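Local structure of erythromycin dehydratase (Saccharopolyspora erythraea, 3EL6) at residues A212-A217 against V267-T272; Q157-G162 against T256-A261; V175-D180 against A203-D208; E100-R105 against L250-N255. The protein probably catalyses the loss of water from a beta-hydroxyacyl intermediate during assembly of the polyketide core of erythromycin. All coordinates share one frame; numbering follows the deposited sequence.

In the fold
From the N terminus, 100-105 opens contact 4 and the linker 157-162 opens contact 2. Contact 3 is the first to close, bringing 203-208 back to 175-180 in a short loop nested inside both. Contact 1 opens next, at 212-217. Strand 251-259 then closes contact 4 and, running straight on, contact 2, whose loops therefore cross; 267-272 closes contact 1, which crosses both. Contact 4 joins the strands of the two hotdog halves, contact 2 lays the linker on the C-terminal half, and contacts 1 and 3 pair strands further along that half, touching where Glu213 meets Trp204. Contacts 2 and 3 lie about 27 Å apart, centre to centre.

Contact 1. Residues A212-A217 against V267-T272. With SO4 (sulfate ion), chain B.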
loop_
_atom_site.group_PDB
_atom_site.type_symbol
_atom_site.label_atom_id
_atom_site.label_comp_id
_atom_site.label_asym_id
_atom_site.label_seq_id
_atom_site.Cartn_x
_atom_site.Cartn_y
_atom_site.Cartn_z
ATOM N N ALA A 212 -37.034 7.289 -14.172
ATOM C CA ALA A 212 -36.599 8.723 -14.158
ATOM C C ALA A 212 -35.573 8.916 -15.262
ATOM O O ALA A 212 -34.880 7.987 -15.618
ATOM C CB ALA A 212 -36.012 9.111 -12.786
ATOM N N GLU A 213 -35.477 10.133 -15.823
ATOM C CA GLU A 213 -34.391 10.501 -16.707
ATOM C C GLU A 213 -33.488 11.353 -15.819
ATOM O O GLU A 213 -33.966 12.279 -15.165
ATOM C CB GLU A 213 -34.932 11.364 -17.853
ATOM C CG GLU A 213 -35.673 10.490 -18.910
ATOM C CD GLU A 213 -36.341 11.305 -19.995
ATOM O OE1 GLU A 213 -36.259 12.578 -19.971
ATOM O OE2 GLU A 213 -36.965 10.651 -20.867
ATOM N N VAL A 214 -32.186 11.056 -15.830
ATOM C CA VAL A 214 -31.263 11.703 -14.905
ATOM C C VAL A 214 -30.045 12.074 -15.755
ATOM O O VAL A 214 -29.555 11.259 -16.499
ATOM C CB VAL A 214 -30.872 10.739 -13.797
ATOM C CG1 VAL A 214 -29.857 11.422 -12.945
ATOM C CG2 VAL A 214 -32.096 10.340 -12.943
ATOM N N SER A 215 -29.543 13.310 -15.666
ATOM C CA SER A 215 -28.403 13.706 -16.503
ATOM C C SER A 215 -27.725 14.931 -15.867
ATOM O O SER A 215 -28.348 15.665 -15.100
ATOM C CB SER A 215 -28.775 14.058 -17.958
ATOM O OG SER A 215 -29.722 15.149 -17.963
ATOM N N ILE A 216 -26.432 15.063 -16.150
ATOM C CA ILE A 216 -25.641 16.169 -15.698
ATOM C C ILE A 216 -24.882 16.661 -16.918
ATOM O O ILE A 216 -24.856 16.030 -17.966
ATOM C CB ILE A 216 -24.631 15.739 -14.584
ATOM C CG1 ILE A 216 -23.693 14.641 -15.105
ATOM C CG2 ILE A 216 -25.401 15.299 -13.327
ATOM C CD1 ILE A 216 -22.487 14.423 -14.150
ATOM N N ALA A 217 -24.236 17.817 -16.813
ATOM C CA ALA A 217 -23.385 18.213 -17.901
ATOM C C ALA A 217 -22.009 17.492 -17.861
ATOM O O ALA A 217 -21.344 17.478 -16.833
ATOM C CB ALA A 217 -23.191 19.722 -17.887
ATOM N N VAL A 267 -28.657 9.137 -18.270
ATOM C CA VAL A 267 -29.108 7.754 -18.109
ATOM C C VAL A 267 -30.615 7.735 -17.846
ATOM O O VAL A 267 -31.223 8.775 -17.585
ATOM C CB VAL A 267 -28.367 7.062 -16.917
ATOM C CG1 VAL A 267 -26.834 6.942 -17.271
ATOM C CG2 VAL A 267 -28.652 7.808 -15.580
ATOM N N ARG A 268 -31.221 6.547 -17.947
ATOM C CA ARG A 268 -32.579 6.329 -17.490
ATOM C C ARG A 268 -32.517 5.345 -16.318
ATOM O O ARG A 268 -31.692 4.438 -16.319
ATOM C CB ARG A 268 -33.400 5.704 -18.628
ATOM C CG ARG A 268 -33.520 6.630 -19.886
ATOM C CD ARG A 268 -34.123 5.930 -21.148
ATOM N NE ARG A 268 -34.506 6.995 -22.084
ATOM C CZ ARG A 268 -35.144 6.828 -23.248
ATOM N NH1 ARG A 268 -35.480 5.621 -23.683
ATOM N NH2 ARG A 268 -35.446 7.898 -23.975
ATOM N N VAL A 269 -33.366 5.516 -15.352
ATOM C CA VAL A 269 -33.302 4.720 -14.124
ATOM C C VAL A 269 -34.679 4.093 -13.890
ATOM O O VAL A 269 -35.716 4.771 -13.983
ATOM C CB VAL A 269 -33.001 5.611 -12.964
ATOM C CG1 VAL A 269 -32.904 4.797 -11.647
ATOM C CG2 VAL A 269 -31.701 6.392 -13.247
ATOM N N VAL A 270 -34.694 2.799 -13.599
ATOM C CA VAL A 270 -35.911 2.176 -13.073
ATOM C C VAL A 270 -35.612 1.738 -11.637
ATOM O O VAL A 270 -34.629 0.966 -11.409
ATOM C CB VAL A 270 -36.271 0.934 -13.895
ATOM C CG1 VAL A 270 -37.526 0.307 -13.292
ATOM C CG2 VAL A 270 -36.439 1.301 -15.424
ATOM N N ALA A 271 -36.363 2.264 -10.673
ATOM C CA ALA A 271 -36.152 1.914 -9.269
ATOM C C ALA A 271 -37.327 1.038 -8.857
ATOM O O ALA A 271 -38.487 1.409 -9.054
ATOM C CB ALA A 271 -36.091 3.124 -8.405
ATOM N N THR A 272 -37.027 -0.132 -8.299
ATOM C CA THR A 272 -38.079 -1.064 -7.863
ATOM C C THR A 272 -37.952 -1.427 -6.362
ATOM O O THR A 272 -36.844 -1.544 -5.832
ATOM C CB THR A 272 -38.111 -2.305 -8.807
ATOM O OG1 THR A 272 -36.803 -2.869 -8.904
ATOM C CG2 THR A 272 -38.398 -1.888 -10.212
HETATM S S SO4 B . -37.114 6.301 -27.107
HETATM O O1 SO4 B . -37.185 7.626 -26.485
HETATM O O2 SO4 B . -37.099 5.237 -26.092
HETATM O O3 SO4 B . -38.274 6.124 -27.990
HETATM O O4 SO4 B . -35.894 6.223 -27.920
#
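Two neighbouring antiparallel strands of the C-terminal hotdog meet here, Ala212, Glu213 and Val214 pairing with Val269, Arg268 and Val267. Backbone hydrogen bonds flank the Glu213-Arg268 pair: Ala212 N gives to Val269 O at 2.8 Å and Val269 N returns to Ala212 O at 2.9 Å. Val214 and Val267 exchange a second pair, Val214 N reaching Val267 O at 3.0 Å. On the valine face, Val214 CG2 lies 4.0 Å from Val269 CG2, the two side chains crossing obliquely. With CG1 of Val214 anti to the backbone N (chi1 176°), CG2 falls beside that N and faces Val269. Val267 CG2 lies 4.1 Å from Val214 CB. Leu229, Ala232 and Val233 of helix 227-235 pack against this face. The other face carries Glu213 and Arg268. Arg268 stretches out from CG to NE and presents the edge of its guanidinium to a sulfate, probably from the crystallisation liquor: NH1 holds O2 and NH2 holds O1 in two nearly straight bonds. Glu213 OE2 stands well out of the guanidinium plane, 4.4 Å from Arg268 NH2, so only charge attraction links them. Glu213 OE2 accepts its hydrogen bond from Trp169 NE1, and the Trp169 ring also forms a cation-pi contact with Arg268. An antiparallel sheet curling its apolar face round a central helix is the hallmark of the hotdog fold.

Contact 2. Residues Q157-G162 against T256-A261; sequences QGVAAG and TVTLHA
His260 stands just beyond the end of strand 251-259 with its imidazole turned to the linker, where Ala161 covers one ring face and the carbonyl of Val159 meets the ring edge. The CB of Ala161 sits 4.0 Å from the ring centroid, 27° off the normal, a CH-pi contact; its closest ring atom is His260 ND1, at 3.7 Å. The same ring directs its CE1 at Val159 O, 3.3 Å away and in the ring plane. With CG of His260 anti to the carbonyl carbon (chi1 -52°), the ring leans back along the strand and NE2 can donate a weak hydrogen bond to Thr258 OG1 at 2.9 Å, bent to 121°. That hydroxyl is also paired with the hydroxyl of Thr293 on the adjoining strand. The methyl of Thr258 is left facing the linker: CG2 touches Val159 CG2 at 3.8 Å, the two side chains crossing at about a right angle. Leu290 flanks both Ala161 and His260. Ala160 turns its CB away from the strand, and its neighbours on either side do the touching. No hydrogen bond runs between linker and strand. The irregular segment 157-162, part of the connection between the two hotdog halves, therefore meets the strand end through van der Waals, CH-pi and C-H-to-carbonyl contacts rather than hydrogen bonds.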
loop_
_atom_site.group_PDB
_atom_site.type_symbol
_atom_site.label_atom_id
_atom_site.label_comp_id
_atom_site.label_asym_id
_atom_site.label_seq_id
_atom_site.Cartn_x
_atom_site.Cartn_y
_atom_site.Cartn_z
ATOM N N GLN A 157 -16.214 -10.379 -8.674
ATOM C CA GLN A 157 -16.042 -10.577 -10.107
ATOM C C GLN A 157 -17.220 -10.005 -10.956
ATOM O O GLN A 157 -18.354 -9.983 -10.510
ATOM C CB GLN A 157 -15.952 -12.097 -10.402
ATOM C CG GLN A 157 -14.747 -12.761 -9.622
ATOM C CD GLN A 157 -15.010 -13.246 -8.221
ATOM O OE1 GLN A 157 -16.052 -12.995 -7.604
ATOM N NE2 GLN A 157 -14.019 -14.004 -7.678
ATOM N N GLY A 158 -16.876 -9.607 -12.172
ATOM C CA GLY A 158 -17.788 -8.992 -13.130
ATOM C C GLY A 158 -18.849 -9.997 -13.549
ATOM O O GLY A 158 -18.627 -11.260 -13.530
ATOM N N VAL A 159 -20.020 -9.463 -13.866
ATOM C CA VAL A 159 -21.118 -10.287 -14.332
ATOM C C VAL A 159 -21.650 -9.729 -15.644
ATOM O O VAL A 159 -21.437 -8.552 -15.961
ATOM C CB VAL A 159 -22.254 -10.395 -13.321
ATOM C CG1 VAL A 159 -21.784 -11.021 -11.989
ATOM C CG2 VAL A 159 -22.866 -9.032 -13.052
ATOM N N ALA A 160 -22.316 -10.577 -16.435
ATOM C CA ALA A 160 -22.720 -10.161 -17.760
ATOM C C ALA A 160 -23.881 -9.133 -17.710
ATOM O O ALA A 160 -24.702 -9.176 -16.821
ATOM C CB ALA A 160 -23.190 -11.386 -18.563
ATOM N N ALA A 161 -23.955 -8.308 -18.736
ATOM C CA ALA A 161 -25.029 -7.339 -18.913
ATOM C C ALA A 161 -26.241 -8.014 -19.538
ATOM O O ALA A 161 -26.097 -8.720 -20.512
ATOM C CB ALA A 161 -24.560 -6.278 -19.865
ATOM N N GLY A 162 -27.424 -7.768 -19.003
ATOM C CA GLY A 162 -28.647 -8.053 -19.797
ATOM C C GLY A 162 -28.684 -7.415 -21.203
ATOM O O GLY A 162 -27.791 -6.664 -21.629
ATOM N N THR A 256 -24.415 -5.096 -4.289
ATOM C CA THR A 256 -24.179 -5.543 -5.603
ATOM C C THR A 256 -24.346 -4.455 -6.654
ATOM O O THR A 256 -25.346 -4.415 -7.383
ATOM C CB THR A 256 -24.970 -6.837 -5.976
ATOM O OG1 THR A 256 -24.778 -7.818 -4.947
ATOM C CG2 THR A 256 -24.444 -7.400 -7.291
ATOM N N VAL A 257 -23.298 -3.634 -6.775
ATOM C CA VAL A 257 -23.292 -2.569 -7.753
ATOM C C VAL A 257 -22.493 -3.044 -8.903
ATOM O O VAL A 257 -21.288 -3.358 -8.757
ATOM C CB VAL A 257 -22.629 -1.247 -7.169
ATOM C CG1 VAL A 257 -22.773 -0.157 -8.236
ATOM C CG2 VAL A 257 -23.339 -0.914 -5.856
ATOM N N THR A 258 -23.123 -3.165 -10.071
ATOM C CA THR A 258 -22.388 -3.600 -11.257
ATOM C C THR A 258 -22.362 -2.488 -12.311
ATOM O O THR A 258 -23.371 -1.786 -12.509
ATOM C CB THR A 258 -23.036 -4.882 -11.916
ATOM O OG1 THR A 258 -24.270 -4.489 -12.563
ATOM C CG2 THR A 258 -23.329 -5.958 -10.835
ATOM N N LEU A 259 -21.256 -2.377 -13.042
ATOM C CA LEU A 259 -21.047 -1.343 -13.998
ATOM C C LEU A 259 -20.786 -1.985 -15.324
ATOM O O LEU A 259 -19.923 -2.857 -15.453
ATOM C CB LEU A 259 -19.897 -0.408 -13.485
ATOM C CG LEU A 259 -19.508 0.957 -14.039
ATOM C CD1 LEU A 259 -20.713 1.917 -13.959
ATOM C CD2 LEU A 259 -18.376 1.427 -13.113
ATOM N N HIS A 260 -21.548 -1.593 -16.337
ATOM C CA HIS A 260 -21.347 -2.121 -17.656
ATOM C C HIS A 260 -20.852 -1.101 -18.674
ATOM O O HIS A 260 -20.464 -1.454 -19.743
ATOM C CB HIS A 260 -22.632 -2.820 -18.115
ATOM C CG HIS A 260 -23.132 -3.811 -17.113
ATOM N ND1 HIS A 260 -22.579 -5.066 -16.986
ATOM C CD2 HIS A 260 -24.057 -3.708 -16.129
ATOM C CE1 HIS A 260 -23.180 -5.708 -15.996
ATOM N NE2 HIS A 260 -24.095 -4.912 -15.472
ATOM N N ALA A 261 -20.905 0.192 -18.330
ATOM C CA ALA A 261 -20.458 1.218 -19.207
ATOM C C ALA A 261 -19.845 2.302 -18.313
ATOM O O ALA A 261 -20.408 2.607 -17.266
ATOM C CB ALA A 261 -21.662 1.789 -19.977
#

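Contact 3. Residues V175-D180 against A203-D208; sequences VRIPLD and AWRKDD
Ile177 packs along the backbone of strand 200-206, its CB 4.0 Å from Ala203 CB and its CD1 3.4 Å from Trp204 O, with CG1 lying alongside the Trp204 main chain between them. CG1 is anti to the carbonyl carbon (chi1 -55°) and the chain runs on extended to CD1, which also touches Arg205 CB at 3.7 Å. Trp204 brings the CD1 corner of its indole to Arg176 CA at 3.5 Å. Backbone bonds hold this first shell: Val175 and Arg205 exchange a pair, and Ile177 N gives to Ala203 O at 2.8 Å, from above the carbonyl plane. Where the strands part, water 1 continues the ladder, donating to Ile177 O at 2.7 Å and accepting from Ala203 N at 2.9 Å. Leu179 CD1 packs on Ala203 CB. Further out, the extended Arg205 leads away to its own turn, where NE bonds to Asp207 O and NH2 forms a salt bridge with Asp208 OD1 at 3.1 Å. Both acceptors lie in the guanidinium plane, so its orientation is fixed. Trp204 is placed by the ring of Trp169, met at about 80° between planes, and by Tyr211 and Glu213 on the next strand. Main-chain bonds thus join 175-177 to the strand, a water bridges Ile177 and Ala203 just beyond, and the charge of Arg205 is probably balanced largely by Asp208.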
loop_
_atom_site.group_PDB
_atom_site.type_symbol
_atom_site.label_atom_id
_atom_site.label_comp_id
_atom_site.label_asym_id
_atom_site.label_seq_id
_atom_site.Cartn_x
_atom_site.Cartn_y
_atom_site.Cartn_z
ATOM N N VAL A 175 -47.440 7.024 -15.007
ATOM C CA VAL A 175 -47.948 8.372 -14.954
ATOM C C VAL A 175 -46.867 9.340 -14.487
ATOM O O VAL A 175 -46.007 9.003 -13.661
ATOM C CB VAL A 175 -49.229 8.519 -14.052
ATOM C CG1 VAL A 175 -50.243 7.421 -14.411
ATOM C CG2 VAL A 175 -48.894 8.414 -12.568
ATOM N N ARG A 176 -46.938 10.553 -15.008
ATOM C CA ARG A 176 -45.963 11.546 -14.660
ATOM C C ARG A 176 -45.962 11.822 -13.189
ATOM O O ARG A 176 -47.041 11.935 -12.524
ATOM C CB ARG A 176 -46.288 12.846 -15.394
ATOM C CG ARG A 176 -45.319 13.901 -15.083
ATOM C CD ARG A 176 -46.028 15.173 -14.958
ATOM N NE ARG A 176 -45.766 16.038 -16.064
ATOM C CZ ARG A 176 -46.361 17.234 -16.212
ATOM N NH1 ARG A 176 -47.282 17.689 -15.302
ATOM N NH2 ARG A 176 -46.026 17.976 -17.269
ATOM N N ILE A 177 -44.734 11.975 -12.660
ATOM C CA ILE A 177 -44.534 12.510 -11.327
ATOM C C ILE A 177 -44.154 13.975 -11.470
ATOM O O ILE A 177 -43.074 14.291 -12.014
ATOM C CB ILE A 177 -43.383 11.773 -10.585
ATOM C CG1 ILE A 177 -43.653 10.254 -10.576
ATOM C CG2 ILE A 177 -43.247 12.366 -9.183
ATOM C CD1 ILE A 177 -42.539 9.393 -9.878
ATOM N N PRO A 178 -45.041 14.893 -11.062
ATOM C CA PRO A 178 -44.603 16.299 -11.289
ATOM C C PRO A 178 -43.390 16.664 -10.384
ATOM O O PRO A 178 -43.409 16.337 -9.208
ATOM C CB PRO A 178 -45.841 17.123 -10.850
ATOM C CG PRO A 178 -47.011 16.169 -11.127
ATOM C CD PRO A 178 -46.474 14.811 -10.691
ATOM N N LEU A 179 -42.377 17.317 -10.937
ATOM C CA LEU A 179 -41.119 17.569 -10.182
ATOM C C LEU A 179 -40.957 19.022 -9.704
ATOM O O LEU A 179 -39.964 19.369 -9.070
ATOM C CB LEU A 179 -39.920 17.171 -11.039
ATOM C CG LEU A 179 -39.773 15.643 -11.274
ATOM C CD1 LEU A 179 -38.684 15.318 -12.322
ATOM C CD2 LEU A 179 -39.519 14.958 -9.945
ATOM N N ASP A 180 -41.949 19.870 -9.977
ATOM C CA ASP A 180 -41.781 21.317 -9.801
ATOM C C ASP A 180 -41.247 21.775 -8.444
ATOM O O ASP A 180 -40.258 22.532 -8.374
ATOM C CB ASP A 180 -43.057 22.046 -10.238
ATOM C CG ASP A 180 -43.628 21.435 -11.496
ATOM O OD1 ASP A 180 -44.543 20.562 -11.419
ATOM O OD2 ASP A 180 -43.077 21.761 -12.576
ATOM N N ALA A 203 -39.751 12.231 -14.341
ATOM C CA ALA A 203 -39.991 11.006 -13.601
ATOM C C ALA A 203 -41.452 10.564 -13.790
ATOM O O ALA A 203 -42.349 11.400 -14.064
ATOM C CB ALA A 203 -39.734 11.215 -12.114
ATOM N N TRP A 204 -41.667 9.268 -13.606
ATOM C CA TRP A 204 -43.000 8.638 -13.782
ATOM C C TRP A 204 -43.094 7.510 -12.769
ATOM O O TRP A 204 -42.052 7.010 -12.317
ATOM C CB TRP A 204 -43.138 8.020 -15.155
ATOM C CG TRP A 204 -43.051 8.976 -16.325
ATOM C CD1 TRP A 204 -44.085 9.640 -16.952
ATOM C CD2 TRP A 204 -41.849 9.320 -17.052
ATOM N NE1 TRP A 204 -43.585 10.386 -18.002
ATOM C CE2 TRP A 204 -42.226 10.207 -18.092
ATOM C CE3 TRP A 204 -40.489 8.974 -16.905
ATOM C CZ2 TRP A 204 -41.301 10.743 -18.992
ATOM C CZ3 TRP A 204 -39.558 9.519 -17.807
ATOM C CH2 TRP A 204 -39.978 10.387 -18.837
ATOM N N ARG A 205 -44.309 7.062 -12.449
ATOM C CA ARG A 205 -44.493 6.032 -11.448
ATOM C C ARG A 205 -45.510 5.061 -11.964
ATOM O O ARG A 205 -46.418 5.451 -12.698
ATOM C CB ARG A 205 -45.007 6.672 -10.174
ATOM C CG ARG A 205 -45.179 5.723 -9.024
ATOM C CD ARG A 205 -44.989 6.449 -7.696
ATOM N NE ARG A 205 -45.317 5.566 -6.579
ATOM C CZ ARG A 205 -45.419 5.973 -5.318
ATOM N NH1 ARG A 205 -45.199 7.249 -5.027
ATOM N NH2 ARG A 205 -45.738 5.107 -4.356
ATOM N N LYS A 206 -45.329 3.797 -11.631
ATOM C CA LYS A 206 -46.299 2.749 -11.921
ATOM C C LYS A 206 -46.272 1.794 -10.717
ATOM O O LYS A 206 -45.223 1.238 -10.407
ATOM C CB LYS A 206 -45.916 2.002 -13.179
ATOM C CG LYS A 206 -47.002 1.005 -13.583
ATOM C CD LYS A 206 -46.436 -0.138 -14.373
ATOM C CE LYS A 206 -45.933 0.319 -15.718
ATOM N NZ LYS A 206 -45.331 -0.857 -16.422
ATOM N N ASP A 207 -47.389 1.644 -10.002
ATOM C CA ASP A 207 -47.358 0.872 -8.757
ATOM C C ASP A 207 -46.354 1.557 -7.826
ATOM O O ASP A 207 -46.418 2.782 -7.571
ATOM C CB ASP A 207 -46.867 -0.561 -9.036
ATOM C CG ASP A 207 -47.525 -1.187 -10.282
ATOM O OD1 ASP A 207 -48.790 -1.225 -10.330
ATOM O OD2 ASP A 207 -46.786 -1.646 -11.211
ATOM N N ASP A 208 -45.419 0.762 -7.311
ATOM C CA ASP A 208 -44.381 1.330 -6.483
ATOM C C ASP A 208 -43.035 1.433 -7.239
ATOM O O ASP A 208 -42.022 1.702 -6.619
ATOM C CB ASP A 208 -44.233 0.551 -5.160
ATOM C CG ASP A 208 -45.343 0.901 -4.143
ATOM O OD1 ASP A 208 -45.884 2.046 -4.197
ATOM O OD2 ASP A 208 -45.669 0.040 -3.293
HETATM O O HOH W 1 -41.668 14.413 -14.307
#

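Contact 4. Residues E100-R105 against L250-N255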
loop_
_atom_site.group_PDB
_atom_site.type_symbol
_atom_site.label_atom_id
_atom_site.label_comp_id
_atom_site.label_asym_id
_atom_site.label_seq_id
_atom_site.Cartn_x
_atom_site.Cartn_y
_atom_site.Cartn_z
ATOM N N GLU A 100 -20.593 -5.295 -1.831
ATOM C CA GLU A 100 -21.275 -4.446 -0.841
ATOM C C GLU A 100 -20.397 -3.261 -0.519
ATOM O O GLU A 100 -19.150 -3.357 -0.586
ATOM C CB GLU A 100 -21.457 -5.284 0.431
ATOM C CG GLU A 100 -21.788 -4.536 1.700
ATOM C CD GLU A 100 -21.755 -5.449 2.940
ATOM O OE1 GLU A 100 -20.661 -5.995 3.241
ATOM O OE2 GLU A 100 -22.814 -5.607 3.617
ATOM N N LEU A 101 -21.029 -2.127 -0.225
ATOM C CA LEU A 101 -20.303 -1.000 0.422
ATOM C C LEU A 101 -21.194 -0.423 1.470
ATOM O O LEU A 101 -22.372 -0.045 1.182
ATOM C CB LEU A 101 -19.890 0.053 -0.623
ATOM C CG LEU A 101 -18.926 1.087 -0.006
ATOM C CD1 LEU A 101 -17.536 0.461 0.154
ATOM C CD2 LEU A 101 -18.899 2.309 -0.906
ATOM N N VAL A 102 -20.691 -0.392 2.709
ATOM C CA VAL A 102 -21.462 0.128 3.823
ATOM C C VAL A 102 -20.818 1.440 4.233
ATOM O O VAL A 102 -19.595 1.510 4.487
ATOM C CB VAL A 102 -21.452 -0.857 4.994
ATOM C CG1 VAL A 102 -22.237 -0.283 6.167
ATOM C CG2 VAL A 102 -22.070 -2.148 4.531
ATOM N N LEU A 103 -21.616 2.488 4.225
ATOM C CA LEU A 103 -21.130 3.798 4.517
ATOM C C LEU A 103 -21.275 4.095 6.003
ATOM O O LEU A 103 -22.352 3.975 6.582
ATOM C CB LEU A 103 -21.914 4.798 3.660
ATOM C CG LEU A 103 -21.776 4.494 2.143
ATOM C CD1 LEU A 103 -22.898 5.089 1.318
ATOM C CD2 LEU A 103 -20.449 4.988 1.593
ATOM N N GLN A 104 -20.204 4.521 6.627
ATOM C CA GLN A 104 -20.319 4.978 7.987
ATOM C C GLN A 104 -20.579 6.480 7.923
ATOM O O GLN A 104 -21.126 7.012 6.943
ATOM C CB GLN A 104 -19.036 4.595 8.767
ATOM C CG GLN A 104 -19.034 3.090 9.215
ATOM C CD GLN A 104 -18.343 2.056 8.238
ATOM O OE1 GLN A 104 -19.000 1.140 7.724
ATOM N NE2 GLN A 104 -17.021 2.177 8.048
ATOM N N ARG A 105 -20.205 7.174 8.967
ATOM C CA ARG A 105 -20.199 8.612 8.968
ATOM C C ARG A 105 -19.892 9.243 7.614
ATOM O O ARG A 105 -18.867 8.940 6.978
ATOM C CB ARG A 105 -19.133 9.044 9.944
ATOM C CG ARG A 105 -18.072 7.968 10.082
ATOM C CD ARG A 105 -17.507 8.018 11.456
ATOM N NE ARG A 105 -16.833 9.299 11.627
ATOM C CZ ARG A 105 -15.691 9.561 11.016
ATOM N NH1 ARG A 105 -15.098 10.740 11.190
ATOM N NH2 ARG A 105 -15.160 8.612 10.228
ATOM N N LEU A 250 -30.794 9.191 3.913
ATOM C CA LEU A 250 -29.554 9.127 3.133
ATOM C C LEU A 250 -29.186 7.644 2.894
ATOM O O LEU A 250 -29.332 6.829 3.805
ATOM C CB LEU A 250 -28.431 9.806 3.929
ATOM C CG LEU A 250 -27.918 11.226 3.625
ATOM C CD1 LEU A 250 -28.833 12.060 2.756
ATOM C CD2 LEU A 250 -27.538 11.953 4.905
ATOM N N PRO A 251 -28.707 7.291 1.683
ATOM C CA PRO A 251 -28.342 5.879 1.473
ATOM C C PRO A 251 -27.215 5.512 2.409
ATOM O O PRO A 251 -26.336 6.326 2.669
ATOM C CB PRO A 251 -27.832 5.848 0.038
ATOM C CG PRO A 251 -28.392 7.066 -0.619
ATOM C CD PRO A 251 -28.547 8.097 0.463
ATOM N N PHE A 252 -27.228 4.304 2.934
ATOM C CA PHE A 252 -26.117 3.902 3.770
ATOM C C PHE A 252 -25.476 2.543 3.373
ATOM O O PHE A 252 -24.362 2.260 3.789
ATOM C CB PHE A 252 -26.513 3.938 5.253
ATOM C CG PHE A 252 -26.882 2.630 5.793
ATOM C CD1 PHE A 252 -25.962 1.880 6.502
ATOM C CD2 PHE A 252 -28.145 2.123 5.594
ATOM C CE1 PHE A 252 -26.300 0.647 6.991
ATOM C CE2 PHE A 252 -28.489 0.876 6.093
ATOM C CZ PHE A 252 -27.551 0.139 6.769
ATOM N N ALA A 253 -26.148 1.738 2.548
ATOM C CA ALA A 253 -25.561 0.464 2.139
ATOM C C ALA A 253 -25.908 0.238 0.697
ATOM O O ALA A 253 -27.103 0.342 0.327
ATOM C CB ALA A 253 -26.139 -0.687 2.992
ATOM N N TRP A 254 -24.901 -0.038 -0.128
ATOM C CA TRP A 254 -25.133 -0.342 -1.517
ATOM C C TRP A 254 -24.748 -1.797 -1.735
ATOM O O TRP A 254 -23.631 -2.198 -1.395
ATOM C CB TRP A 254 -24.226 0.509 -2.394
ATOM C CG TRP A 254 -24.543 2.020 -2.395
ATOM C CD1 TRP A 254 -24.369 2.897 -1.364
ATOM C CD2 TRP A 254 -24.979 2.792 -3.522
ATOM N NE1 TRP A 254 -24.698 4.181 -1.787
ATOM C CE2 TRP A 254 -25.070 4.135 -3.104
ATOM C CE3 TRP A 254 -25.274 2.482 -4.830
ATOM C CZ2 TRP A 254 -25.484 5.163 -3.957
ATOM C CZ3 TRP A 254 -25.690 3.528 -5.702
ATOM C CH2 TRP A 254 -25.788 4.837 -5.245
ATOM N N ASN A 255 -25.659 -2.581 -2.320
ATOM C CA ASN A 255 -25.508 -4.046 -2.423
ATOM C C ASN A 255 -25.507 -4.468 -3.868
ATOM O O ASN A 255 -26.462 -4.175 -4.609
ATOM C CB ASN A 255 -26.662 -4.780 -1.676
ATOM C CG ASN A 255 -26.673 -4.491 -0.195
ATOM O OD1 ASN A 255 -27.614 -3.888 0.342
ATOM N ND2 ASN A 255 -25.638 -4.902 0.480
HETATM O O HOH W 2 -24.954 -4.191 3.094
#
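Leu103 reaches across the junction of the two hotdog halves onto strand 251-259. Its CB rests 3.5 Å from Phe252 O, the carbonyl that also accepts Leu103 N in a nearly straight 2.8 Å bond. CG passes the same oxygen at 3.8 Å; it is anti to the carbonyl carbon of Leu103 (chi1 -58°), and from there CD1 reaches the edge of the Trp254 indole, 3.7 Å from NE1 and 3.8 Å from CD1 of that ring. Next along the strands, Leu101 and Trp254 form a hydrogen-bonded antiparallel pair, Leu101 O taking Trp254 N at 2.8 Å. The other face holds Val102 CG1, which approaches Phe252 CE1 obliquely at 4.2 Å, while Ala253 CB sits over the centre of the phenyl ring. Further along this face Glu100 and Asn255 lie side by side and point the same way, carboxylate and amide planes 46° apart. Water 2 joins them, donating to Glu100 OE2 at 2.6 Å and accepting from Asn255 ND2; Asn255 OD1 turns to Ser296. Phe252 and Ala253 both face Val298, a classic beta bulge. The strands, 171° apart, join one hotdog to the other, consistent with a double hotdog. Strand 148-156 borders 97-103, strand 290-299 borders 251-259, and the Leu101-Trp254 face packs on both hotdog helices: Val83 of helix 79-93, then Leu230 and Ala234 of helix 227-235.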